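Endonuclease V isoform X2 (Ciona intestinalis, PDB 6OZI) probably cleaves inosine-containing nucleic acids as a metal-dependent endonuclease, with eukaryotic forms of the family acting mainly on RNA. Local coordinates at residues 57-62 with 108-113. The protein carries 1 engineered substitution. Residues are numbered along the deposited sequence; the frame is centred on the assembly and turned at random.
Sequences MVVLSY and LEPQVF
Met-57 reaches across to the ring of Phe-113 with the last three atoms of its side chain. Its CB leaves the strand on the side facing 108-113, and with chi1 at 176° CG extends away from the backbone N and comes to rest 4.0 Å from Phe-113 CE2. SD follows, 3.7 Å from Phe-113 CE2 and almost as close to CZ. At 4.8 Å from the ring centroid, SD lies obliquely beside the ring, 71° off the normal, in a Met-aromatic contact. The chain then bends at chi3 (-71°), and CE comes nearest to the ring, 3.5 Å from Phe-113 CE2. The two side chains cross at about a right angle. One face of the phenyl ring is taken by Pro-110, three residues earlier in the chain, whose CG sits 3.5 Å above the plane toward the rim.

Farther along the strand, both methyls of Val-59 lie against the carbonyl O of Leu-108, CG1 at 3.3 Å, and CG2 also reaches Pro-110 CD at 4.1 Å. In the RNase H-like fold of this family, strand 37-45 runs between 52-61 and 112-116, so these side chains meet over its face, with Tyr-37 touching both Val-59 and Pro-110. Helix 86-104 closes over the same region, Phe-94 and Leu-101 against Met-57 and Leu-98 against Phe-113. Were Met-57 cut back to an alanine, the CE2-CZ side of Phe-113 would probably lose its sulfur and methyl neighbours, leaving a gap beneath that helix. Apart from the Leu-108 carbonyl, the meeting surfaces are hydrocarbon and thioether, which implies that shape and dispersion, rather than directional bonds, hold 108-113 against strand 52-61.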
loop_
_atom_site.group_PDB
_atom_site.type_symbol
_atom_site.label_atom_id
_atom_site.label_comp_id
_atom_site.label_asym_id
_atom_site.label_seq_id
_atom_site.Cartn_x
_atom_site.Cartn_y
_atom_site.Cartn_z
ATOM N N MET A 57 5.441 14.462 14.251
ATOM C CA MET A 57 6.692 14.296 14.975
ATOM C C MET A 57 6.495 13.177 15.984
ATOM O O MET A 57 5.454 13.110 16.648
ATOM C CB MET A 57 7.123 15.598 15.667
ATOM C CG MET A 57 8.373 15.466 16.530
ATOM S SD MET A 57 9.140 17.056 16.958
ATOM C CE MET A 57 9.842 17.579 15.387
ATOM N N VAL A 58 7.477 12.279 16.066
ATOM C CA VAL A 58 7.435 11.141 16.971
ATOM C C VAL A 58 8.712 11.139 17.794
ATOM O O VAL A 58 9.735 11.698 17.394
ATOM C CB VAL A 58 7.292 9.797 16.224
ATOM C CG1 VAL A 58 5.943 9.699 15.522
ATOM C CG2 VAL A 58 8.429 9.632 15.225
ATOM N N VAL A 59 8.636 10.516 18.968
ATOM C CA VAL A 59 9.812 10.229 19.777
ATOM C C VAL A 59 9.747 8.769 20.200
ATOM O O VAL A 59 8.746 8.332 20.784
ATOM C CB VAL A 59 9.927 11.138 21.015
ATOM C CG1 VAL A 59 11.217 10.830 21.766
ATOM C CG2 VAL A 59 9.890 12.606 20.623
ATOM N N LEU A 60 10.822 8.030 19.922
ATOM C CA LEU A 60 10.976 6.633 20.296
ATOM C C LEU A 60 12.141 6.500 21.265
ATOM O O LEU A 60 13.144 7.209 21.149
ATOM C CB LEU A 60 11.239 5.740 19.075
ATOM C CG LEU A 60 10.076 5.398 18.140
ATOM C CD1 LEU A 60 9.570 6.620 17.387
ATOM C CD2 LEU A 60 10.492 4.309 17.166
ATOM N N SER A 61 12.010 5.582 22.217
ATOM C CA SER A 61 13.111 5.332 23.132
ATOM C C SER A 61 14.267 4.667 22.397
ATOM O O SER A 61 14.083 4.011 21.370
ATOM C CB SER A 61 12.661 4.461 24.304
ATOM O OG SER A 61 12.126 3.231 23.848
ATOM N N TYR A 62 15.468 4.858 22.930
ATOM C CA TYR A 62 16.666 4.241 22.378
ATOM C C TYR A 62 17.370 3.479 23.488
ATOM O O TYR A 62 17.602 4.035 24.561
ATOM C CB TYR A 62 17.606 5.290 21.777
ATOM C CG TYR A 62 18.724 4.691 20.948
ATOM C CD1 TYR A 62 19.854 4.147 21.548
ATOM C CD2 TYR A 62 18.646 4.673 19.562
ATOM C CE1 TYR A 62 20.871 3.582 20.784
ATOM C CE2 TYR A 62 19.652 4.119 18.791
ATOM C CZ TYR A 62 20.765 3.578 19.407
ATOM O OH TYR A 62 21.765 3.034 18.637
ATOM N N LEU A 108 11.162 14.563 27.112
ATOM C CA LEU A 108 11.218 13.539 26.077
ATOM C C LEU A 108 11.901 14.037 24.816
ATOM O O LEU A 108 11.920 13.320 23.810
ATOM C CB LEU A 108 9.812 13.040 25.719
ATOM C CG LEU A 108 9.017 12.249 26.754
ATOM C CD1 LEU A 108 7.654 11.851 26.185
ATOM C CD2 LEU A 108 9.794 11.023 27.184
ATOM N N GLU A 109 12.454 15.245 24.842
ATOM C CA GLU A 109 13.130 15.765 23.665
ATOM C C GLU A 109 14.293 14.842 23.321
ATOM O O GLU A 109 15.096 14.514 24.203
ATOM C CB GLU A 109 13.632 17.196 23.892
ATOM C CG GLU A 109 14.252 17.792 22.632
ATOM C CD GLU A 109 14.930 19.140 22.838
ATOM O OE1 GLU A 109 14.822 19.728 23.937
ATOM O OE2 GLU A 109 15.605 19.598 21.890
ATOM N N PRO A 110 14.391 14.366 22.085
ATOM C CA PRO A 110 15.428 13.390 21.750
ATOM C C PRO A 110 16.770 14.068 21.535
ATOM O O PRO A 110 16.855 15.255 21.220
ATOM C CB PRO A 110 14.912 12.761 20.452
ATOM C CG PRO A 110 14.105 13.842 19.826
ATOM C CD PRO A 110 13.486 14.628 20.952
ATOM N N GLN A 111 17.832 13.279 21.711
ATOM C CA GLN A 111 19.171 13.793 21.465
ATOM C C GLN A 111 19.467 13.929 19.981
ATOM O O GLN A 111 20.420 14.626 19.621
ATOM C CB GLN A 111 20.232 12.890 22.105
ATOM C CG GLN A 111 20.269 12.908 23.628
ATOM C CD GLN A 111 19.112 12.143 24.248
ATOM O OE1 GLN A 111 18.613 11.168 23.680
ATOM N NE2 GLN A 111 18.677 12.587 25.418
ATOM N N VAL A 112 18.674 13.296 19.118
ATOM C CA VAL A 112 18.910 13.319 17.675
ATOM C C VAL A 112 17.602 13.001 16.958
ATOM O O VAL A 112 16.798 12.193 17.434
ATOM C CB VAL A 112 20.030 12.325 17.283
ATOM C CG1 VAL A 112 19.661 10.905 17.698
ATOM C CG2 VAL A 112 20.295 12.384 15.790
ATOM N N PHE A 113 17.388 13.655 15.813
ATOM C CA PHE A 113 16.290 13.358 14.904
ATOM C C PHE A 113 16.785 12.660 13.640
ATOM O O PHE A 113 17.802 13.052 13.057
ATOM C CB PHE A 113 15.556 14.635 14.492
ATOM C CG PHE A 113 14.611 15.158 15.525
ATOM C CD1 PHE A 113 15.059 15.991 16.530
ATOM C CD2 PHE A 113 13.261 14.845 15.472
ATOM C CE1 PHE A 113 14.188 16.496 17.479
ATOM C CE2 PHE A 113 12.377 15.347 16.426
ATOM C CZ PHE A 113 12.847 16.174 17.431
#